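Local coordinates for protein ricin B-like lectin (Macrolepiota procera, PDB 4IZX) that binds carbohydrates as a beta-trefoil lectin of the ricin B type, holding lactose through its galactose unit, at residues 7-12 with 41-46; 18-23 with 34-39; 50-55 with 82-87; 103-108 with 124-129. All coordinates share one frame; numbering follows the deposited sequence.

Interaction 1: 7-12 with 41-46; sequences GQTYKI and NQQWTF. With GAL (beta-D-galactopyranose), chain B.
Y10 and F46 meet as an edge-to-face (T-shaped) pair: the tyrosine's CD2 edge comes down over one face of the phenylalanine toward its rim, with the planes at 81°. F46 takes I12 CD1 at its edge, CZ being 4.0 Å away, and the same methyl reaches W44 CD1, isoleucine's arm being long enough to touch both rings. On the sheet face carrying T9 and T45 the two hydroxyls share a hydrogen bond, T9 OG1 to T45 OG1 at 2.8 Å. Both threonines set OG1 anti to the carbonyl carbon, which turns the oxygens to each other. Short hydroxyl side chains suit this partly exposed face because they satisfy each other across a close non-hydrogen-bonded pair.

The strands pair antiparallel: Y10 and W44 exchange both N-H groups, F46 N gives to Q8 O, and G7 N gives to F46 O at 2.7 Å. G7 has a positive phi that favours glycine. Past the last bond a water links I12 N to Q42 O.

At the far end N41 ND2 donates almost straight to galactose O3 (3.0 Å, 170°). The paired strands 9-14 and 44-48 belong to the beta-trefoil, and the turn before the second supplies part of its galactose site.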
# COMPACT_ATOMS: atom_id res chain seq x y z
N GLY A 7 -7.76 -11.90 7.11
CA GLY A 7 -9.20 -11.82 7.08
C GLY A 7 -9.77 -10.47 7.48
O GLY A 7 -10.94 -10.20 7.19
N GLN A 8 -8.97 -9.63 8.13
CA GLN A 8 -9.41 -8.33 8.55
C GLN A 8 -9.06 -7.29 7.52
O GLN A 8 -8.23 -7.51 6.64
CB GLN A 8 -8.82 -7.98 9.91
CG GLN A 8 -9.20 -8.98 11.00
CD GLN A 8 -10.67 -9.16 11.17
OE1 GLN A 8 -11.26 -10.20 10.86
NE2 GLN A 8 -11.27 -8.16 11.70
N THR A 9 -9.75 -6.17 7.61
CA THR A 9 -9.68 -5.08 6.66
C THR A 9 -9.18 -3.82 7.32
O THR A 9 -9.56 -3.47 8.43
CB THR A 9 -11.08 -4.88 6.04
OG1 THR A 9 -11.48 -6.10 5.36
CG2 THR A 9 -11.14 -3.74 5.07
N TYR A 10 -8.28 -3.11 6.63
CA TYR A 10 -7.55 -2.00 7.19
C TYR A 10 -7.46 -0.83 6.23
O TYR A 10 -7.55 -1.02 5.00
CB TYR A 10 -6.12 -2.43 7.56
CG TYR A 10 -6.09 -3.57 8.55
CD1 TYR A 10 -6.30 -3.34 9.91
CD2 TYR A 10 -5.92 -4.88 8.17
CE1 TYR A 10 -6.32 -4.39 10.84
CE2 TYR A 10 -5.94 -5.92 9.07
CZ TYR A 10 -6.17 -5.67 10.40
OH TYR A 10 -6.15 -6.73 11.28
N LYS A 11 -7.22 0.37 6.76
CA LYS A 11 -6.73 1.50 6.01
C LYS A 11 -5.23 1.59 6.21
O LYS A 11 -4.70 1.23 7.26
CB LYS A 11 -7.44 2.78 6.38
CG LYS A 11 -7.27 3.22 7.82
CD LYS A 11 -7.94 4.57 8.05
CE LYS A 11 -8.17 4.98 9.48
NZ LYS A 11 -6.98 5.09 10.27
N ILE A 12 -4.54 2.12 5.21
CA ILE A 12 -3.09 2.14 5.17
C ILE A 12 -2.67 3.59 4.95
O ILE A 12 -2.92 4.17 3.89
CB ILE A 12 -2.52 1.22 4.09
CG1 ILE A 12 -3.06 -0.20 4.22
CG2 ILE A 12 -1.02 1.24 4.18
CD1 ILE A 12 -2.74 -1.10 3.09
N ASN A 41 -13.02 1.93 -1.29
CA ASN A 41 -11.85 1.99 -2.14
C ASN A 41 -10.59 2.44 -1.39
O ASN A 41 -9.52 2.49 -1.98
CB ASN A 41 -12.09 2.89 -3.35
CG ASN A 41 -12.29 4.35 -2.98
OD1 ASN A 41 -13.06 4.66 -2.06
ND2 ASN A 41 -11.58 5.24 -3.63
N GLN A 42 -10.73 2.73 -0.09
CA GLN A 42 -9.64 3.10 0.80
C GLN A 42 -9.46 2.02 1.88
O GLN A 42 -8.77 2.26 2.87
CB GLN A 42 -9.92 4.43 1.42
CG GLN A 42 -10.23 5.52 0.41
CD GLN A 42 -10.36 6.87 1.04
OE1 GLN A 42 -11.08 7.04 2.02
NE2 GLN A 42 -9.70 7.86 0.47
N GLN A 43 -10.06 0.84 1.69
CA GLN A 43 -10.03 -0.26 2.60
C GLN A 43 -9.52 -1.49 1.90
O GLN A 43 -9.92 -1.79 0.78
CB GLN A 43 -11.42 -0.47 3.22
CG GLN A 43 -11.91 0.74 3.99
CD GLN A 43 -13.27 0.58 4.62
OE1 GLN A 43 -14.09 1.53 4.67
NE2 GLN A 43 -13.51 -0.58 5.17
N TRP A 44 -8.70 -2.27 2.60
CA TRP A 44 -7.93 -3.37 2.03
C TRP A 44 -8.04 -4.57 2.95
O TRP A 44 -7.68 -4.49 4.14
CB TRP A 44 -6.47 -2.95 1.84
CG TRP A 44 -6.36 -1.78 0.91
CD1 TRP A 44 -6.30 -0.47 1.27
CD2 TRP A 44 -6.37 -1.82 -0.53
NE1 TRP A 44 -6.30 0.32 0.15
CE2 TRP A 44 -6.34 -0.48 -0.97
CE3 TRP A 44 -6.46 -2.84 -1.47
CZ2 TRP A 44 -6.37 -0.15 -2.32
CZ3 TRP A 44 -6.46 -2.51 -2.81
CH2 TRP A 44 -6.44 -1.19 -3.22
N THR A 45 -8.57 -5.67 2.43
CA THR A 45 -8.76 -6.89 3.18
C THR A 45 -7.51 -7.73 3.01
O THR A 45 -7.09 -8.09 1.92
CB THR A 45 -10.02 -7.65 2.72
OG1 THR A 45 -11.15 -6.81 2.70
CG2 THR A 45 -10.21 -8.91 3.50
N PHE A 46 -6.83 -7.97 4.14
CA PHE A 46 -5.59 -8.68 4.16
C PHE A 46 -5.84 -10.18 4.21
O PHE A 46 -6.70 -10.65 4.95
CB PHE A 46 -4.77 -8.28 5.39
CG PHE A 46 -4.06 -6.95 5.30
CD1 PHE A 46 -4.70 -5.79 4.86
CD2 PHE A 46 -2.74 -6.86 5.70
CE1 PHE A 46 -4.02 -4.58 4.80
CE2 PHE A 46 -2.08 -5.64 5.67
CZ PHE A 46 -2.71 -4.50 5.18
C1 GAL B . -13.04 9.52 -6.09
C2 GAL B . -12.90 8.67 -4.86
C3 GAL B . -11.63 9.06 -4.10
C4 GAL B . -10.42 9.06 -5.05
C5 GAL B . -10.74 9.95 -6.23
C6 GAL B . -9.60 10.04 -7.24
O2 GAL B . -14.01 8.88 -4.02
O3 GAL B . -11.46 8.14 -3.03
O4 GAL B . -10.16 7.73 -5.53
O5 GAL B . -11.89 9.46 -6.92
O6 GAL B . -9.96 10.96 -8.30
O HOH W 1 -6.06 2.71 2.84

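Interaction 2: 18-23 with 34-39; sequences GTVIDL and YPYHSG. With GAL (beta-D-galactopyranose), chain B.
D22 and Y34 run alongside each other and close on galactose together. Each carboxylate oxygen accepts one sugar hydroxyl: O4 gives to D22 OD1 and O3 to D22 OD2, both at 2.6 Å. An aspartate suits this place because its two acceptors match the neighbouring hydroxyls. H37 adds a donor, NE2 reaching O3 at 2.8 Å in the plane of the imidazole and nearly straight at 167°. The Y34 ring lies flat beneath the sugar, with galactose C4 3.5 Å above the plane over its centre and C3 and C5 near CE2 and CE1, the broad apolar platform that a sugar's C-H groups call for.

Behind this shell, D22 has CG anti to the backbone N (chi1 173°), which carries the carboxylate alongside Y34 until OD2 is 3.2 Å from Y34 CB. Q42 fixes both sides, its NE2 giving to D22 OD2 and its OE1 accepting from H37 N.

Farther out, V20 and Y34 form an antiparallel hydrogen-bonded pair, V20 N to Y34 O at 2.9 Å. V20 CG1 packs on Y36 CB at 3.8 Å, and a water joins G18 O to Y36 N. With G25 N and N41 ND2 also bonded to the sugar, the aspartate beside an aromatic platform is the hallmark of the galactose pocket of a ricin B-type trefoil.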
# COMPACT_ATOMS: atom_id res chain seq x y z
N GLY A 18 0.05 11.56 5.63
CA GLY A 18 -1.24 11.46 6.27
C GLY A 18 -2.38 11.04 5.37
O GLY A 18 -3.50 10.88 5.85
N THR A 19 -2.15 10.94 4.07
CA THR A 19 -3.08 10.41 3.13
C THR A 19 -3.00 8.89 3.12
O THR A 19 -2.05 8.31 3.63
CB THR A 19 -2.84 11.03 1.75
OG1 THR A 19 -1.49 10.76 1.39
CG2 THR A 19 -3.11 12.55 1.76
N VAL A 20 -4.03 8.24 2.57
CA VAL A 20 -4.15 6.79 2.59
C VAL A 20 -4.03 6.20 1.20
O VAL A 20 -4.25 6.88 0.18
CB VAL A 20 -5.45 6.32 3.25
CG1 VAL A 20 -5.58 6.87 4.66
CG2 VAL A 20 -6.67 6.65 2.42
N ILE A 21 -3.75 4.90 1.15
CA ILE A 21 -3.72 4.15 -0.09
C ILE A 21 -5.15 3.97 -0.60
O ILE A 21 -6.00 3.36 0.09
CB ILE A 21 -3.02 2.79 0.08
CG1 ILE A 21 -1.59 3.00 0.58
CG2 ILE A 21 -3.10 1.97 -1.18
CD1 ILE A 21 -0.74 1.74 0.61
N ASP A 22 -5.40 4.47 -1.80
CA ASP A 22 -6.74 4.63 -2.36
C ASP A 22 -6.73 4.08 -3.79
O ASP A 22 -5.85 4.38 -4.59
CB ASP A 22 -7.04 6.14 -2.25
CG ASP A 22 -8.33 6.62 -2.93
OD1 ASP A 22 -8.52 6.29 -4.12
OD2 ASP A 22 -9.07 7.40 -2.26
N LEU A 23 -7.71 3.24 -4.08
CA LEU A 23 -7.96 2.75 -5.42
C LEU A 23 -8.77 3.82 -6.14
O LEU A 23 -9.94 4.07 -5.84
CB LEU A 23 -8.71 1.44 -5.40
CG LEU A 23 -9.09 0.88 -6.77
CD1 LEU A 23 -7.90 0.74 -7.68
CD2 LEU A 23 -9.78 -0.45 -6.63
N TYR A 34 -4.68 9.64 -0.98
CA TYR A 34 -5.85 10.47 -0.96
C TYR A 34 -6.29 10.66 0.47
O TYR A 34 -6.15 9.75 1.29
CB TYR A 34 -6.98 9.80 -1.79
CG TYR A 34 -8.04 10.75 -2.33
CD1 TYR A 34 -7.86 11.41 -3.54
CD2 TYR A 34 -9.23 10.91 -1.67
CE1 TYR A 34 -8.86 12.20 -4.09
CE2 TYR A 34 -10.23 11.71 -2.17
CZ TYR A 34 -10.03 12.36 -3.39
OH TYR A 34 -11.08 13.08 -3.95
N PRO A 35 -6.89 11.82 0.81
CA PRO A 35 -7.43 11.97 2.17
C PRO A 35 -8.47 10.90 2.49
O PRO A 35 -9.30 10.56 1.66
CB PRO A 35 -8.02 13.38 2.16
CG PRO A 35 -7.17 14.12 1.15
CD PRO A 35 -6.95 13.08 0.05
N TYR A 36 -8.45 10.39 3.72
CA TYR A 36 -9.36 9.33 4.12
C TYR A 36 -10.77 9.83 4.33
O TYR A 36 -11.01 10.70 5.18
CB TYR A 36 -8.87 8.68 5.43
CG TYR A 36 -9.66 7.46 5.82
CD1 TYR A 36 -9.70 6.36 4.98
CD2 TYR A 36 -10.35 7.40 7.04
CE1 TYR A 36 -10.40 5.23 5.34
CE2 TYR A 36 -11.05 6.28 7.38
CZ TYR A 36 -11.09 5.19 6.54
OH TYR A 36 -11.78 4.01 6.82
N HIS A 37 -11.72 9.22 3.65
CA HIS A 37 -13.13 9.52 3.80
C HIS A 37 -13.95 8.26 4.13
O HIS A 37 -15.15 8.31 4.04
CB HIS A 37 -13.70 10.25 2.58
CG HIS A 37 -13.46 9.54 1.29
ND1 HIS A 37 -14.27 8.53 0.86
CD2 HIS A 37 -12.58 9.77 0.31
CE1 HIS A 37 -13.81 8.09 -0.30
NE2 HIS A 37 -12.78 8.83 -0.66
N SER A 38 -13.29 7.19 4.55
CA SER A 38 -13.96 5.90 4.86
C SER A 38 -14.54 5.21 3.65
O SER A 38 -15.32 4.29 3.77
CB SER A 38 -15.06 6.04 5.97
OG SER A 38 -14.49 6.61 7.15
N GLY A 39 -14.14 5.60 2.47
CA GLY A 39 -14.56 4.91 1.27
C GLY A 39 -14.08 3.47 1.27
O GLY A 39 -12.97 3.19 1.72
C1 GAL B . -13.04 9.52 -6.09
C2 GAL B . -12.90 8.67 -4.86
C3 GAL B . -11.63 9.06 -4.10
C4 GAL B . -10.42 9.06 -5.05
C5 GAL B . -10.74 9.95 -6.23
C6 GAL B . -9.60 10.04 -7.24
O2 GAL B . -14.01 8.88 -4.02
O3 GAL B . -11.46 8.14 -3.03
O4 GAL B . -10.16 7.73 -5.53
O5 GAL B . -11.89 9.46 -6.92
O6 GAL B . -9.96 10.96 -8.30
O HOH W 2 -6.27 11.29 5.41

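Interaction 3: 50-55 with 82-87; sequences GKAWTL and PFEWHI
I87 lays its CD1 over one face of the W53 indole, a CH-pi contact 4.1 Å from the centroid of the five-membered ring. CG1 also touches W53 CD1, since isoleucine's CG1-CD1 arm is long enough to lie along the ring face. L55 CD1 follows at 4.3 Å from I87 CD1 and slightly farther from W85 CD1. Both W53 and I87 line the pocket where benzamidine, probably picked up from the crystallisation liquor, is bound.

W53 and W85 form a single antiparallel bridge, W53 N giving to W85 O and W85 N to W53 O (2.8 Å). This bridge joins strand 53-57 to the approach to strand 86-89, tying successive parts of the beta-trefoil together.

Beyond it, A52 is small enough for its CB to sit 3.6 Å from E84 CB, and T54 CG2 packs beside P82 CB. Waters bridge W53 NE1 to I87 O, L55 N to F83 O, and K51 O to H86 NE2. At the rim the extended E84 side chain meets K51 in a salt bridge, NZ to OE1 at 2.7 Å on the syn side of the carboxylate; the lysine, bent at chi4 (-53°), comes across it roughly perpendicular, and T49 also bonds to OE1.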
# COMPACT_ATOMS: atom_id res chain seq x y z
N GLY A 50 -0.07 -18.12 3.80
CA GLY A 50 0.82 -19.11 4.35
C GLY A 50 2.25 -18.68 4.21
O GLY A 50 3.11 -19.17 4.96
N LYS A 51 2.54 -17.75 3.29
CA LYS A 51 3.91 -17.29 3.10
C LYS A 51 4.06 -15.77 2.85
O LYS A 51 5.16 -15.26 2.87
CB LYS A 51 4.63 -18.05 1.98
CG LYS A 51 3.99 -17.94 0.65
CD LYS A 51 4.60 -18.93 -0.33
CE LYS A 51 4.30 -18.68 -1.79
NZ LYS A 51 2.85 -18.55 -2.07
N ALA A 52 2.98 -15.07 2.61
CA ALA A 52 3.02 -13.66 2.28
C ALA A 52 1.60 -13.12 2.41
O ALA A 52 0.68 -13.86 2.74
CB ALA A 52 3.55 -13.44 0.86
N TRP A 53 1.44 -11.83 2.12
CA TRP A 53 0.18 -11.13 2.28
C TRP A 53 -0.38 -10.72 0.94
O TRP A 53 0.35 -10.22 0.06
CB TRP A 53 0.35 -9.87 3.12
CG TRP A 53 0.79 -10.11 4.50
CD1 TRP A 53 2.09 -10.13 4.97
CD2 TRP A 53 -0.04 -10.35 5.65
NE1 TRP A 53 2.10 -10.37 6.32
CE2 TRP A 53 0.82 -10.50 6.76
CE3 TRP A 53 -1.41 -10.46 5.84
CZ2 TRP A 53 0.34 -10.69 8.03
CZ3 TRP A 53 -1.89 -10.67 7.12
CH2 TRP A 53 -1.01 -10.78 8.17
N THR A 54 -1.69 -10.85 0.76
CA THR A 54 -2.40 -10.25 -0.36
C THR A 54 -3.36 -9.22 0.20
O THR A 54 -3.88 -9.37 1.32
CB THR A 54 -3.09 -11.29 -1.26
OG1 THR A 54 -4.16 -11.86 -0.51
CG2 THR A 54 -2.10 -12.34 -1.72
N LEU A 55 -3.61 -8.19 -0.59
CA LEU A 55 -4.44 -7.05 -0.18
C LEU A 55 -5.57 -6.87 -1.20
O LEU A 55 -5.32 -6.53 -2.35
CB LEU A 55 -3.63 -5.75 -0.07
CG LEU A 55 -2.95 -5.51 1.28
CD1 LEU A 55 -1.97 -6.59 1.63
CD2 LEU A 55 -2.25 -4.19 1.33
N PRO A 82 -4.46 -12.43 -7.00
CA PRO A 82 -3.78 -12.05 -5.77
C PRO A 82 -2.30 -11.87 -6.02
O PRO A 82 -1.64 -12.68 -6.68
CB PRO A 82 -4.05 -13.24 -4.84
CG PRO A 82 -5.25 -13.92 -5.39
CD PRO A 82 -5.19 -13.68 -6.85
N PHE A 83 -1.77 -10.77 -5.50
CA PHE A 83 -0.35 -10.45 -5.62
C PHE A 83 0.25 -10.45 -4.21
O PHE A 83 -0.22 -9.76 -3.31
CB PHE A 83 -0.16 -9.09 -6.28
CG PHE A 83 1.27 -8.73 -6.51
CD1 PHE A 83 1.94 -9.14 -7.63
CD2 PHE A 83 1.98 -8.03 -5.55
CE1 PHE A 83 3.27 -8.82 -7.82
CE2 PHE A 83 3.31 -7.71 -5.74
CZ PHE A 83 3.95 -8.10 -6.89
N GLU A 84 1.30 -11.24 -4.02
CA GLU A 84 1.93 -11.39 -2.71
C GLU A 84 2.90 -10.28 -2.39
O GLU A 84 3.76 -9.91 -3.21
CB GLU A 84 2.61 -12.75 -2.59
CG GLU A 84 1.63 -13.90 -2.37
CD GLU A 84 2.31 -15.25 -2.16
OE1 GLU A 84 1.77 -16.10 -1.45
OE2 GLU A 84 3.37 -15.48 -2.77
N TRP A 85 2.81 -9.84 -1.14
CA TRP A 85 3.67 -8.83 -0.55
C TRP A 85 4.31 -9.36 0.72
O TRP A 85 3.71 -10.13 1.45
CB TRP A 85 2.85 -7.58 -0.16
CG TRP A 85 2.18 -6.91 -1.31
CD1 TRP A 85 0.89 -7.03 -1.69
CD2 TRP A 85 2.78 -5.97 -2.21
NE1 TRP A 85 0.64 -6.20 -2.78
CE2 TRP A 85 1.79 -5.54 -3.10
CE3 TRP A 85 4.07 -5.45 -2.36
CZ2 TRP A 85 2.04 -4.59 -4.10
CZ3 TRP A 85 4.31 -4.52 -3.35
CH2 TRP A 85 3.30 -4.11 -4.21
N HIS A 86 5.52 -8.88 1.02
CA HIS A 86 6.10 -9.04 2.35
C HIS A 86 5.85 -7.74 3.12
O HIS A 86 6.03 -6.66 2.59
CB HIS A 86 7.60 -9.31 2.29
CG HIS A 86 7.95 -10.71 1.86
ND1 HIS A 86 9.25 -11.13 1.68
CD2 HIS A 86 7.16 -11.79 1.64
CE1 HIS A 86 9.24 -12.41 1.37
NE2 HIS A 86 8.00 -12.84 1.34
N ILE A 87 5.43 -7.87 4.37
CA ILE A 87 5.11 -6.72 5.20
C ILE A 87 5.91 -6.83 6.48
O ILE A 87 5.85 -7.84 7.15
CB ILE A 87 3.60 -6.63 5.48
CG1 ILE A 87 2.82 -6.54 4.17
CG2 ILE A 87 3.33 -5.44 6.39
CD1 ILE A 87 1.34 -6.42 4.33
O HOH W 3 6.95 -15.35 0.47
O HOH W 4 4.62 -10.32 7.50
O HOH W 5 -2.37 -8.16 -3.25

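Interaction 4: 103-108 with 124-129; sequences FTNYNL and LWWTWE
Two neighbouring antiparallel strands of the beta-trefoil, 106-110 and 120-126, meet here near the end where the second runs out into a loop. Y106 faces W126 across a non-hydrogen-bonded pair, N107 faces W125 across a hydrogen-bonded one, and L108 faces L124, whose CB bonds part although the ends of the side chains meet. N107 N gives to W125 O at 3.0 Å, and W125 N returns a bond to N107 O. The pairing extends past the strand end, where T127 N donates to N105 O, so the loop still follows its partner.

On the face carrying Y106 and W126, the W126 indole is gripped by two residues. Its edge points at the face of Y106, an edge-to-face pair with planes at 84°, W126 CE3 lying 4.1 Å from Y106 CE1. N105 lies alongside the same indole, its CB directly over the six-membered ring, 4.0 Å from the centroid, and its ND2 3.8 Å from W126 CH2. W126 has CG anti to its own backbone N (chi1 -168°), which carries the indole back over the 103-108 segment, and a large flat ring can serve both neighbours.

On the N107 side T127 OG1 donates to N107 OD1 at 2.8 Å, from well above the amide plane. The amide suits this buried place because it can both accept and donate: OD1 also takes R98, and ND2 gives to Q133. An ST turn, T104 OG1 receiving Y106 N, shapes the lead into the strand. Further in, L108 CD1 meets L124 CD2 at 4.1 Å; both leucines pack on L76 of strand 76-79, while L108 also touches I99 of strand 97-100.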
# COMPACT_ATOMS: atom_id res chain seq x y z
N PHE A 103 11.23 -10.66 -1.51
CA PHE A 103 12.62 -11.01 -1.81
C PHE A 103 13.32 -9.96 -2.67
O PHE A 103 14.34 -10.21 -3.27
CB PHE A 103 12.69 -12.37 -2.46
CG PHE A 103 12.02 -13.46 -1.64
CD1 PHE A 103 12.51 -13.82 -0.40
CD2 PHE A 103 10.89 -14.07 -2.10
CE1 PHE A 103 11.88 -14.80 0.36
CE2 PHE A 103 10.28 -15.07 -1.39
CZ PHE A 103 10.76 -15.42 -0.15
N THR A 104 12.80 -8.73 -2.62
CA THR A 104 13.45 -7.60 -3.26
C THR A 104 13.64 -6.51 -2.21
O THR A 104 13.04 -6.54 -1.12
CB THR A 104 12.61 -7.00 -4.40
OG1 THR A 104 11.56 -6.18 -3.89
CG2 THR A 104 12.05 -8.10 -5.32
N ASN A 105 14.37 -5.47 -2.62
CA ASN A 105 14.52 -4.27 -1.82
C ASN A 105 13.58 -3.15 -2.27
O ASN A 105 13.78 -2.00 -1.88
CB ASN A 105 15.97 -3.78 -1.93
CG ASN A 105 16.94 -4.67 -1.21
OD1 ASN A 105 16.74 -5.00 -0.03
ND2 ASN A 105 18.02 -5.01 -1.88
N TYR A 106 12.55 -3.47 -3.06
CA TYR A 106 11.57 -2.48 -3.50
C TYR A 106 10.37 -2.48 -2.61
O TYR A 106 9.73 -3.51 -2.37
CB TYR A 106 11.12 -2.79 -4.93
CG TYR A 106 12.23 -2.64 -5.96
CD1 TYR A 106 12.72 -1.39 -6.28
CD2 TYR A 106 12.72 -3.74 -6.59
CE1 TYR A 106 13.76 -1.24 -7.15
CE2 TYR A 106 13.73 -3.61 -7.51
CZ TYR A 106 14.26 -2.36 -7.76
OH TYR A 106 15.25 -2.25 -8.69
N ASN A 107 10.08 -1.30 -2.04
CA ASN A 107 8.93 -1.12 -1.15
C ASN A 107 8.03 0.01 -1.61
O ASN A 107 8.44 0.92 -2.35
CB ASN A 107 9.32 -1.04 0.33
CG ASN A 107 10.22 0.10 0.76
OD1 ASN A 107 10.67 0.08 1.94
ND2 ASN A 107 10.45 1.10 -0.05
N LEU A 108 6.80 0.00 -1.11
CA LEU A 108 5.85 1.05 -1.44
C LEU A 108 6.36 2.39 -1.00
O LEU A 108 6.84 2.58 0.11
CB LEU A 108 4.49 0.77 -0.75
CG LEU A 108 3.49 -0.01 -1.60
CD1 LEU A 108 4.00 -1.38 -1.97
CD2 LEU A 108 2.19 -0.14 -0.84
N LEU A 124 6.70 1.83 -6.44
CA LEU A 124 7.83 1.17 -5.83
C LEU A 124 9.05 2.06 -5.86
O LEU A 124 9.27 2.81 -6.81
CB LEU A 124 8.20 -0.13 -6.53
CG LEU A 124 7.10 -1.20 -6.54
CD1 LEU A 124 7.60 -2.42 -7.31
CD2 LEU A 124 6.64 -1.56 -5.15
N TRP A 125 9.90 1.92 -4.85
CA TRP A 125 11.23 2.52 -4.88
C TRP A 125 12.13 1.69 -3.99
O TRP A 125 11.68 1.08 -2.99
CB TRP A 125 11.20 3.97 -4.41
CG TRP A 125 12.39 4.79 -4.88
CD1 TRP A 125 13.61 4.91 -4.29
CD2 TRP A 125 12.46 5.52 -6.10
NE1 TRP A 125 14.44 5.65 -5.08
CE2 TRP A 125 13.77 6.03 -6.21
CE3 TRP A 125 11.53 5.80 -7.11
CZ2 TRP A 125 14.17 6.83 -7.27
CZ3 TRP A 125 11.94 6.61 -8.17
CH2 TRP A 125 13.26 7.10 -8.25
N TRP A 126 13.43 1.69 -4.29
CA TRP A 126 14.43 1.12 -3.44
C TRP A 126 14.27 1.60 -2.00
O TRP A 126 14.03 2.77 -1.76
CB TRP A 126 15.83 1.58 -3.95
CG TRP A 126 16.97 0.88 -3.37
CD1 TRP A 126 17.76 1.25 -2.33
CD2 TRP A 126 17.55 -0.27 -3.93
NE1 TRP A 126 18.79 0.35 -2.17
CE2 TRP A 126 18.64 -0.63 -3.12
CE3 TRP A 126 17.21 -1.06 -5.01
CZ2 TRP A 126 19.44 -1.72 -3.43
CZ3 TRP A 126 17.96 -2.17 -5.27
CH2 TRP A 126 19.06 -2.50 -4.48
N THR A 127 14.43 0.70 -1.05
CA THR A 127 14.17 1.01 0.32
C THR A 127 15.25 1.93 0.93
O THR A 127 16.45 1.69 0.78
CB THR A 127 14.00 -0.27 1.14
OG1 THR A 127 13.41 0.03 2.40
CG2 THR A 127 15.27 -1.03 1.37
N TRP A 128 14.80 2.95 1.65
CA TRP A 128 15.69 3.83 2.41
C TRP A 128 14.85 4.51 3.46
O TRP A 128 13.63 4.29 3.57
CB TRP A 128 16.43 4.82 1.52
CG TRP A 128 15.58 5.85 0.83
CD1 TRP A 128 14.72 5.64 -0.18
CD2 TRP A 128 15.55 7.24 1.12
NE1 TRP A 128 14.14 6.82 -0.56
CE2 TRP A 128 14.63 7.82 0.24
CE3 TRP A 128 16.20 8.07 2.06
CZ2 TRP A 128 14.34 9.18 0.26
CZ3 TRP A 128 15.89 9.41 2.08
CH2 TRP A 128 14.99 9.96 1.18
N GLU A 129 15.47 5.36 4.28
CA GLU A 129 14.82 5.85 5.47
C GLU A 129 13.67 6.83 5.23
O GLU A 129 12.94 7.10 6.15
CB GLU A 129 15.86 6.45 6.43
CG GLU A 129 16.55 7.66 5.98
CD GLU A 129 17.88 7.83 6.72
OE1 GLU A 129 17.99 8.91 7.37
OE2 GLU A 129 18.83 6.95 6.60

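How the interactions relate
Along the chain interaction 2 is nested within the loop closed by interaction 1, and interactions 3 and 4 follow in series. The centres of 1 and 2 are about 11 Å apart; Q42 connects them, and both contacts reach the galactose, so one side of the trefoil carries the sugar site. Interactions 1 and 3, about 13 Å apart, share a sheet through strands 44-48 and 53-57, with F46 packing on L55, W53 and I87. Interaction 3 meets 4 where W85 touches L108. Interactions 2 and 4 lie about 22 Å apart between centres, across the middle of the chain, yet reach the same sheet, and I21 and L108 touch in the interior to link its two sides.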